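Local structure of uncharacterized protein (Aeromonas hydrophila J-1, 6R1J) at residues 8-13 with 47-52; 39-44 with 205-210. The protein is AhlC, here in soluble form with a mutated head, one component of AHL, a three-part toxin that makes membrane pores with alpha-helices. The protein carries 3 engineered substitutions. One frame throughout, in Å; residues are numbered along the deposited sequence.

Contact 1 (8-13 with 47-52); sequences QSIANM and QVQTMQ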
ATOM      1  N   GLN A   8       6.774 -17.398  17.474  1.00 33.45           N
ATOM      2  CA  GLN A   8       5.820 -16.627  16.654  1.00 38.51           C
ATOM      3  C   GLN A   8       6.367 -16.437  15.241  1.00 34.53           C
ATOM      4  O   GLN A   8       5.593 -16.589  14.301  1.00 34.73           O
ATOM      5  CB  GLN A   8       5.537 -15.278  17.287  1.00 36.53           C
ATOM      6  CG  GLN A   8       4.597 -15.390  18.483  1.00 42.85           C
ATOM      7  CD  GLN A   8       4.149 -14.025  18.942  1.00 44.73           C
ATOM      8  OE1 GLN A   8       3.858 -13.156  18.118  1.00 43.90           O
ATOM      9  NE2 GLN A   8       4.066 -13.842  20.252  1.00 39.75           N
ATOM     10  N   SER A   9       7.626 -16.039  15.150  1.00 32.86           N
ATOM     11  CA  SER A   9       8.305 -15.717  13.876  1.00 38.45           C
ATOM     12  C   SER A   9       8.276 -16.977  13.022  1.00 37.17           C
ATOM     13  O   SER A   9       7.899 -16.909  11.846  1.00 35.27           O
ATOM     14  CB  SER A   9       9.719 -15.263  14.116  1.00 37.74           C
ATOM     15  OG  SER A   9       9.752 -14.018  14.770  1.00 43.64           O
ATOM     16  N   ILE A  10       8.632 -18.105  13.636  1.00 35.36           N
ATOM     17  CA  ILE A  10       8.621 -19.416  12.948  1.00 34.87           C
ATOM     18  C   ILE A  10       7.222 -19.714  12.426  1.00 37.18           C
ATOM     19  O   ILE A  10       7.108 -20.004  11.230  1.00 33.86           O
ATOM     20  CB  ILE A  10       9.203 -20.508  13.849  1.00 36.48           C
ATOM     21  CG1 ILE A  10      10.709 -20.327  13.988  1.00 36.88           C
ATOM     22  CG2 ILE A  10       8.844 -21.867  13.307  1.00 37.14           C
ATOM     23  CD1 ILE A  10      11.344 -21.195  15.052  1.00 38.03           C
ATOM     24  N   ALA A  11       6.187 -19.595  13.259  1.00 38.27           N
ATOM     25  CA  ALA A  11       4.804 -19.931  12.880  1.00 38.92           C
ATOM     26  C   ALA A  11       4.351 -19.031  11.725  1.00 38.47           C
ATOM     27  O   ALA A  11       3.764 -19.548  10.748  1.00 36.60           O
ATOM     28  CB  ALA A  11       3.900 -19.811  14.083  1.00 39.16           C
ATOM     29  N   ASN A  12       4.633 -17.739  11.825  1.00 35.02           N
ATOM     30  CA  ASN A  12       4.246 -16.725  10.819  1.00 33.93           C
ATOM     31  C   ASN A  12       4.975 -17.016   9.501  1.00 35.12           C
ATOM     32  O   ASN A  12       4.337 -16.904   8.451  1.00 37.49           O
ATOM     33  CB  ASN A  12       4.503 -15.313  11.338  1.00 32.53           C
ATOM     34  CG  ASN A  12       3.602 -14.966  12.508  1.00 37.17           C
ATOM     35  OD1 ASN A  12       2.513 -15.510  12.596  1.00 36.48           O
ATOM     36  ND2 ASN A  12       4.054 -14.097  13.397  1.00 31.60           N
ATOM     37  N   MET A  13       6.255 -17.330   9.565  1.00 35.06           N
ATOM     38  CA  MET A  13       7.062 -17.695   8.375  1.00 36.78           C
ATOM     39  C   MET A  13       6.475 -18.949   7.718  1.00 39.25           C
ATOM     40  O   MET A  13       6.358 -18.938   6.497  1.00 36.34           O
ATOM     41  CB  MET A  13       8.513 -17.919   8.750  1.00 37.00           C
ATOM     42  CG  MET A  13       9.242 -16.621   9.008  1.00 38.54           C
ATOM     43  SD  MET A  13      10.887 -16.864   9.712  1.00 39.17           S
ATOM     44  CE  MET A  13      11.818 -17.276   8.246  1.00 40.56           C
ATOM     45  N   GLN A  47      16.617 -26.177  12.517  1.00 35.99           N
ATOM     46  CA  GLN A  47      17.933 -25.860  13.106  1.00 35.27           C
ATOM     47  C   GLN A  47      17.774 -24.695  14.088  1.00 37.63           C
ATOM     48  O   GLN A  47      18.476 -24.698  15.134  1.00 36.15           O
ATOM     49  CB  GLN A  47      19.009 -25.523  12.069  1.00 42.08           C
ATOM     50  CG  GLN A  47      19.398 -26.691  11.169  1.00 47.34           C
ATOM     51  CD  GLN A  47      20.265 -26.233  10.015  1.00 54.36           C
ATOM     52  OE1 GLN A  47      20.157 -25.112   9.527  1.00 47.77           O
ATOM     53  NE2 GLN A  47      21.121 -27.115   9.536  1.00 59.33           N
ATOM     54  N   VAL A  48      16.894 -23.741  13.806  1.00 36.29           N
ATOM     55  CA  VAL A  48      16.622 -22.643  14.779  1.00 34.02           C
ATOM     56  C   VAL A  48      15.957 -23.255  16.022  1.00 36.25           C
ATOM     57  O   VAL A  48      16.302 -22.830  17.138  1.00 36.92           O
ATOM     58  CB  VAL A  48      15.781 -21.491  14.202  1.00 36.09           C
ATOM     59  CG1 VAL A  48      15.404 -20.498  15.285  1.00 35.36           C
ATOM     60  CG2 VAL A  48      16.494 -20.801  13.044  1.00 36.55           C
ATOM     61  N   GLN A  49      15.008 -24.172  15.858  1.00 35.21           N
ATOM     62  CA  GLN A  49      14.336 -24.789  17.039  1.00 41.13           C
ATOM     63  C   GLN A  49      15.371 -25.598  17.852  1.00 40.88           C
ATOM     64  O   GLN A  49      15.368 -25.486  19.060  1.00 40.46           O
ATOM     65  CB  GLN A  49      13.130 -25.608  16.605  1.00 44.30           C
ATOM     66  CG  GLN A  49      11.998 -24.743  16.060  1.00 43.61           C
ATOM     67  CD  GLN A  49      11.050 -25.521  15.191  1.00 45.62           C
ATOM     68  OE1 GLN A  49      11.478 -26.408  14.445  1.00 44.17           O
ATOM     69  NE2 GLN A  49       9.765 -25.188  15.279  1.00 43.67           N
ATOM     70  N   THR A  50      16.286 -26.323  17.208  1.00 40.28           N
ATOM     71  CA  THR A  50      17.368 -27.063  17.887  1.00 41.33           C
ATOM     72  C   THR A  50      18.242 -26.069  18.667  1.00 42.98           C
ATOM     73  O   THR A  50      18.534 -26.319  19.852  1.00 39.41           O
ATOM     74  CB  THR A  50      18.162 -27.927  16.891  1.00 43.65           C
ATOM     75  OG1 THR A  50      17.252 -28.939  16.475  1.00 47.58           O
ATOM     76  CG2 THR A  50      19.401 -28.573  17.471  1.00 44.67           C
ATOM     77  N   MET A  51      18.603 -24.951  18.052  1.00 38.21           N
ATOM     78  CA  MET A  51      19.480 -23.948  18.677  1.00 37.51           C
ATOM     79  C   MET A  51      18.812 -23.421  19.942  1.00 33.47           C
ATOM     80  O   MET A  51      19.517 -23.290  20.963  1.00 37.78           O
ATOM     81  CB  MET A  51      19.787 -22.788  17.741  1.00 39.10           C
ATOM     82  CG  MET A  51      20.482 -21.677  18.443  1.00 42.97           C
ATOM     83  SD  MET A  51      20.123 -20.059  17.793  1.00 49.30           S
ATOM     84  CE  MET A  51      18.462 -19.865  18.428  1.00 54.14           C
ATOM     85  N   GLN A  52      17.532 -23.096  19.849  1.00 35.55           N
ATOM     86  CA  GLN A  52      16.694 -22.622  20.981  1.00 36.09           C
ATOM     87  C   GLN A  52      16.731 -23.649  22.135  1.00 37.10           C
ATOM     88  O   GLN A  52      16.985 -23.254  23.257  1.00 35.73           O
ATOM     89  CB  GLN A  52      15.261 -22.429  20.508  1.00 39.11           C
ATOM     90  CG  GLN A  52      14.323 -21.868  21.560  1.00 40.13           C
ATOM     91  CD  GLN A  52      12.953 -21.628  20.966  1.00 46.67           C
ATOM     92  OE1 GLN A  52      12.598 -22.226  19.951  1.00 46.63           O
ATOM     93  NE2 GLN A  52      12.176 -20.746  21.587  1.00 43.26           N
TER

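Contact 2 (39-44 with 205-210); sequences EVVAAL and TAFSQQ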
ATOM      1  N   GLU A  39      13.140 -24.099   1.402  1.00 37.11           N
ATOM      2  CA  GLU A  39      14.365 -24.606   2.075  1.00 40.35           C
ATOM      3  C   GLU A  39      14.453 -24.027   3.495  1.00 39.28           C
ATOM      4  O   GLU A  39      14.972 -24.700   4.371  1.00 39.10           O
ATOM      5  CB  GLU A  39      15.634 -24.204   1.323  1.00 45.75           C
ATOM      6  CG  GLU A  39      15.802 -24.853  -0.042  1.00 48.64           C
ATOM      7  CD  GLU A  39      16.787 -24.126  -0.958  1.00 53.25           C
ATOM      8  OE1 GLU A  39      17.304 -23.030  -0.579  1.00 49.95           O
ATOM      9  OE2 GLU A  39      17.044 -24.641  -2.073  1.00 64.09           O
ATOM     10  N   VAL A  40      14.044 -22.779   3.705  1.00 37.71           N
ATOM     11  CA  VAL A  40      14.077 -22.156   5.063  1.00 37.23           C
ATOM     12  C   VAL A  40      13.126 -22.931   5.971  1.00 33.93           C
ATOM     13  O   VAL A  40      13.530 -23.256   7.078  1.00 36.75           O
ATOM     14  CB  VAL A  40      13.723 -20.660   5.019  1.00 32.99           C
ATOM     15  CG1 VAL A  40      13.487 -20.086   6.392  1.00 36.84           C
ATOM     16  CG2 VAL A  40      14.836 -19.888   4.361  1.00 37.14           C
ATOM     17  N   VAL A  41      11.921 -23.213   5.504  1.00 34.50           N
ATOM     18  CA  VAL A  41      10.875 -23.897   6.310  1.00 39.15           C
ATOM     19  C   VAL A  41      11.290 -25.356   6.547  1.00 42.03           C
ATOM     20  O   VAL A  41      11.160 -25.810   7.710  1.00 40.94           O
ATOM     21  CB  VAL A  41       9.495 -23.758   5.658  1.00 43.15           C
ATOM     22  CG1 VAL A  41       8.485 -24.716   6.266  1.00 44.12           C
ATOM     23  CG2 VAL A  41       9.030 -22.308   5.743  1.00 43.18           C
ATOM     24  N   ALA A  42      11.835 -26.030   5.527  1.00 44.35           N
ATOM     25  CA  ALA A  42      12.239 -27.458   5.594  1.00 44.57           C
ATOM     26  C   ALA A  42      13.492 -27.661   6.457  1.00 44.14           C
ATOM     27  O   ALA A  42      13.477 -28.542   7.289  1.00 43.84           O
ATOM     28  CB  ALA A  42      12.500 -28.006   4.210  1.00 44.63           C
ATOM     29  N   ALA A  43      14.560 -26.906   6.222  1.00 39.14           N
ATOM     30  CA  ALA A  43      15.895 -27.166   6.795  1.00 41.31           C
ATOM     31  C   ALA A  43      16.282 -26.153   7.894  1.00 43.98           C
ATOM     32  O   ALA A  43      16.704 -26.600   8.960  1.00 40.04           O
ATOM     33  CB  ALA A  43      16.893 -27.182   5.665  1.00 41.13           C
ATOM     34  N   LEU A  44      16.075 -24.843   7.710  1.00 39.17           N
ATOM     35  CA  LEU A  44      16.664 -23.855   8.653  1.00 35.03           C
ATOM     36  C   LEU A  44      15.767 -23.689   9.900  1.00 34.63           C
ATOM     37  O   LEU A  44      16.350 -23.678  11.006  1.00 37.69           O
ATOM     38  CB  LEU A  44      16.932 -22.534   7.926  1.00 38.06           C
ATOM     39  CG  LEU A  44      17.381 -21.358   8.804  1.00 37.78           C
ATOM     40  CD1 LEU A  44      18.743 -21.599   9.419  1.00 37.08           C
ATOM     41  CD2 LEU A  44      17.385 -20.056   7.999  1.00 40.86           C
ATOM     42  N   THR A 205       7.366  -9.896   1.272  1.00 30.93           N
ATOM     43  CA  THR A 205       7.807  -8.813   2.192  1.00 32.14           C
ATOM     44  C   THR A 205       7.442  -9.242   3.629  1.00 31.61           C
ATOM     45  O   THR A 205       8.233  -9.015   4.538  1.00 34.16           O
ATOM     46  CB  THR A 205       7.171  -7.460   1.834  1.00 30.78           C
ATOM     47  OG1 THR A 205       7.587  -7.150   0.504  1.00 34.72           O
ATOM     48  CG2 THR A 205       7.582  -6.349   2.785  1.00 32.87           C
ATOM     49  N   ALA A 206       6.277  -9.844   3.804  1.00 33.13           N
ATOM     50  CA  ALA A 206       5.803 -10.249   5.147  1.00 33.46           C
ATOM     51  C   ALA A 206       6.720 -11.363   5.644  1.00 33.28           C
ATOM     52  O   ALA A 206       7.117 -11.366   6.811  1.00 32.40           O
ATOM     53  CB  ALA A 206       4.362 -10.638   5.076  1.00 36.19           C
ATOM     54  N   PHE A 207       7.098 -12.285   4.770  1.00 33.26           N
ATOM     55  CA  PHE A 207       7.981 -13.417   5.146  1.00 30.42           C
ATOM     56  C   PHE A 207       9.307 -12.868   5.640  1.00 30.13           C
ATOM     57  O   PHE A 207       9.811 -13.233   6.691  1.00 33.09           O
ATOM     58  CB  PHE A 207       8.166 -14.396   3.991  1.00 30.67           C
ATOM     59  CG  PHE A 207       9.006 -15.587   4.370  1.00 30.12           C
ATOM     60  CD1 PHE A 207      10.377 -15.481   4.470  1.00 33.01           C
ATOM     61  CD2 PHE A 207       8.402 -16.800   4.672  1.00 33.49           C
ATOM     62  CE1 PHE A 207      11.147 -16.575   4.854  1.00 32.89           C
ATOM     63  CE2 PHE A 207       9.173 -17.893   5.029  1.00 32.95           C
ATOM     64  CZ  PHE A 207      10.541 -17.777   5.125  1.00 28.41           C
ATOM     65  N   SER A 208       9.856 -11.945   4.885  1.00 30.93           N
ATOM     66  CA  SER A 208      11.123 -11.260   5.194  1.00 32.65           C
ATOM     67  C   SER A 208      11.033 -10.409   6.488  1.00 32.36           C
ATOM     68  O   SER A 208      12.012 -10.369   7.206  1.00 31.96           O
ATOM     69  CB  SER A 208      11.519 -10.440   3.997  1.00 34.36           C
ATOM     70  OG  SER A 208      12.725  -9.752   4.272  1.00 42.60           O
ATOM     71  N   GLN A 209       9.927  -9.716   6.746  1.00 30.00           N
ATOM     72  CA  GLN A 209       9.737  -8.980   8.032  1.00 34.83           C
ATOM     73  C   GLN A 209       9.789 -10.003   9.196  1.00 29.00           C
ATOM     74  O   GLN A 209      10.525  -9.767  10.130  1.00 30.88           O
ATOM     75  CB  GLN A 209       8.441  -8.159   7.966  1.00 38.29           C
ATOM     76  CG  GLN A 209       8.146  -7.275   9.194  1.00 42.98           C
ATOM     77  CD  GLN A 209       7.468  -8.047  10.318  1.00 40.56           C
ATOM     78  OE1 GLN A 209       6.611  -8.899  10.097  1.00 37.60           O
ATOM     79  NE2 GLN A 209       7.899  -7.793  11.540  1.00 40.53           N
ATOM     80  N   GLN A 210       9.036 -11.095   9.143  1.00 30.44           N
ATOM     81  CA  GLN A 210       9.051 -12.149  10.190  1.00 31.04           C
ATOM     82  C   GLN A 210      10.447 -12.768  10.273  1.00 34.27           C
ATOM     83  O   GLN A 210      10.977 -12.975  11.398  1.00 30.78           O
ATOM     84  CB  GLN A 210       7.980 -13.188   9.892  1.00 29.07           C
ATOM     85  CG  GLN A 210       6.576 -12.611   9.911  1.00 30.53           C
ATOM     86  CD  GLN A 210       6.074 -12.328  11.312  1.00 34.06           C
ATOM     87  OE1 GLN A 210       6.559 -12.927  12.274  1.00 33.11           O
ATOM     88  NE2 GLN A 210       5.117 -11.412  11.404  1.00 34.35           N
TER

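Contact 1 (8-13 with 47-52)
I10 of helix 5-21 reaches across to V48 and Q49 of helix 28-70 and carries its whole side of the contact. The two short helical segments run in roughly opposite directions and approach most closely at I10 and V48, whose CA atoms are 8.8 Å apart. The I10 side chain sets out toward the facing helix and forks at CB. CG2, anti to the backbone N, comes near the amide end of the glutamine, its distance to Q49 NE2 being 4.0 Å. The other branch leaves beside the backbone N, with CG1 anti to the carbonyl carbon (chi1 -72°). I10 CG1 is still 4.9 Å from V48 CG1, so it serves mainly as the arm that carries CD1 forward. At the tip CD1 makes both close carbon contacts. It lies 3.7 Å from Q49 CG, on the aliphatic part of that chain, and 4.1 Å from V48 CG1. Here I10 and V48 lie alongside each other, pointing opposite ways, whereas I10 and Q49 meet at a slant. The Q49 chain sets out to the side of its helix but, extended beyond CG, brings its end nearer to I10 and borders the contact where it is partly exposed. No hydrogen bond crosses between the segments: the join is van der Waals packing, mostly carbon on carbon, buried at I10 and V48. Further neighbours close it in: I10 also touches L45, and V48 packs on T102 of helix 78-157. On another side of helix 5-21, Q8 OE1 accepts a hydrogen bond from N188 ND2 of the second subunit. Such side-by-side packing of a short N-terminal helix against a long one belongs to an elongated, all-helical bundle, consistent with the body of a ClyA-like pore-forming toxin.

Contact 2 (39-44 with 205-210)
V40 and V41 meet the rim of the F207 ring where helix 28-70 faces helix 163-236 across the interior of the long helical bundle. F207 points toward the valines, its CG anti to the backbone N (chi1 -177°), and this projects the ring off its own helix with the far edge leading. V40 comes from the opposite direction and meets the ring at its edge; the CA atoms of V40 and F207 are 10.7 Å apart. The tight part is here, with V40 CG1 4.0 Å from F207 CZ and in the plane of the ring. Both residues are buried. V40 is also touched by M13 of helix 5-21, A109 of helix 78-157 and F211, while F207 packs on A16, I113 and V37, so four helices share this part of the interior. The looser side belongs to V41. Its CB is directed alongside rather than at the facing helix, the residue is partly exposed, and E17 of helix 5-21 lies against it. Helix 28-70 takes a wider, pi-type turn over residues 40-44, which starts at V40 itself, and the backbone bond from L44 N to V40 O there is weak at 3.1 Å. Across the segments there is only apolar contact, with no hydrogen bond. At its loose margin the contact thins to one touch beside the ring edge, V41 CG2 standing 4.5 Å from F207 CE2.

Contacts 1 and 2 have centres 10 Å apart and share helix 28-70; along the chain their segments alternate. Contact 1 joins helix 5-21 to helix 28-70, contact 2 joins helix 163-236 to it, and helices 5-21 and 163-236 also touch each other. M13 bridges the contacts: its CE is 3.8 Å from V40 CG1, and its carbonyl O is 3.3 Å from F207 CE2. A polar tie runs beside this, a probable hydrogen bond of 3.0 Å from N12 ND2 to Q210 OE1. A bound sodium ion lies about 5 Å from the V41 side chain, whereas that of V48 stays about 13 Å from a sodium ion. Both contacts border the second subunit.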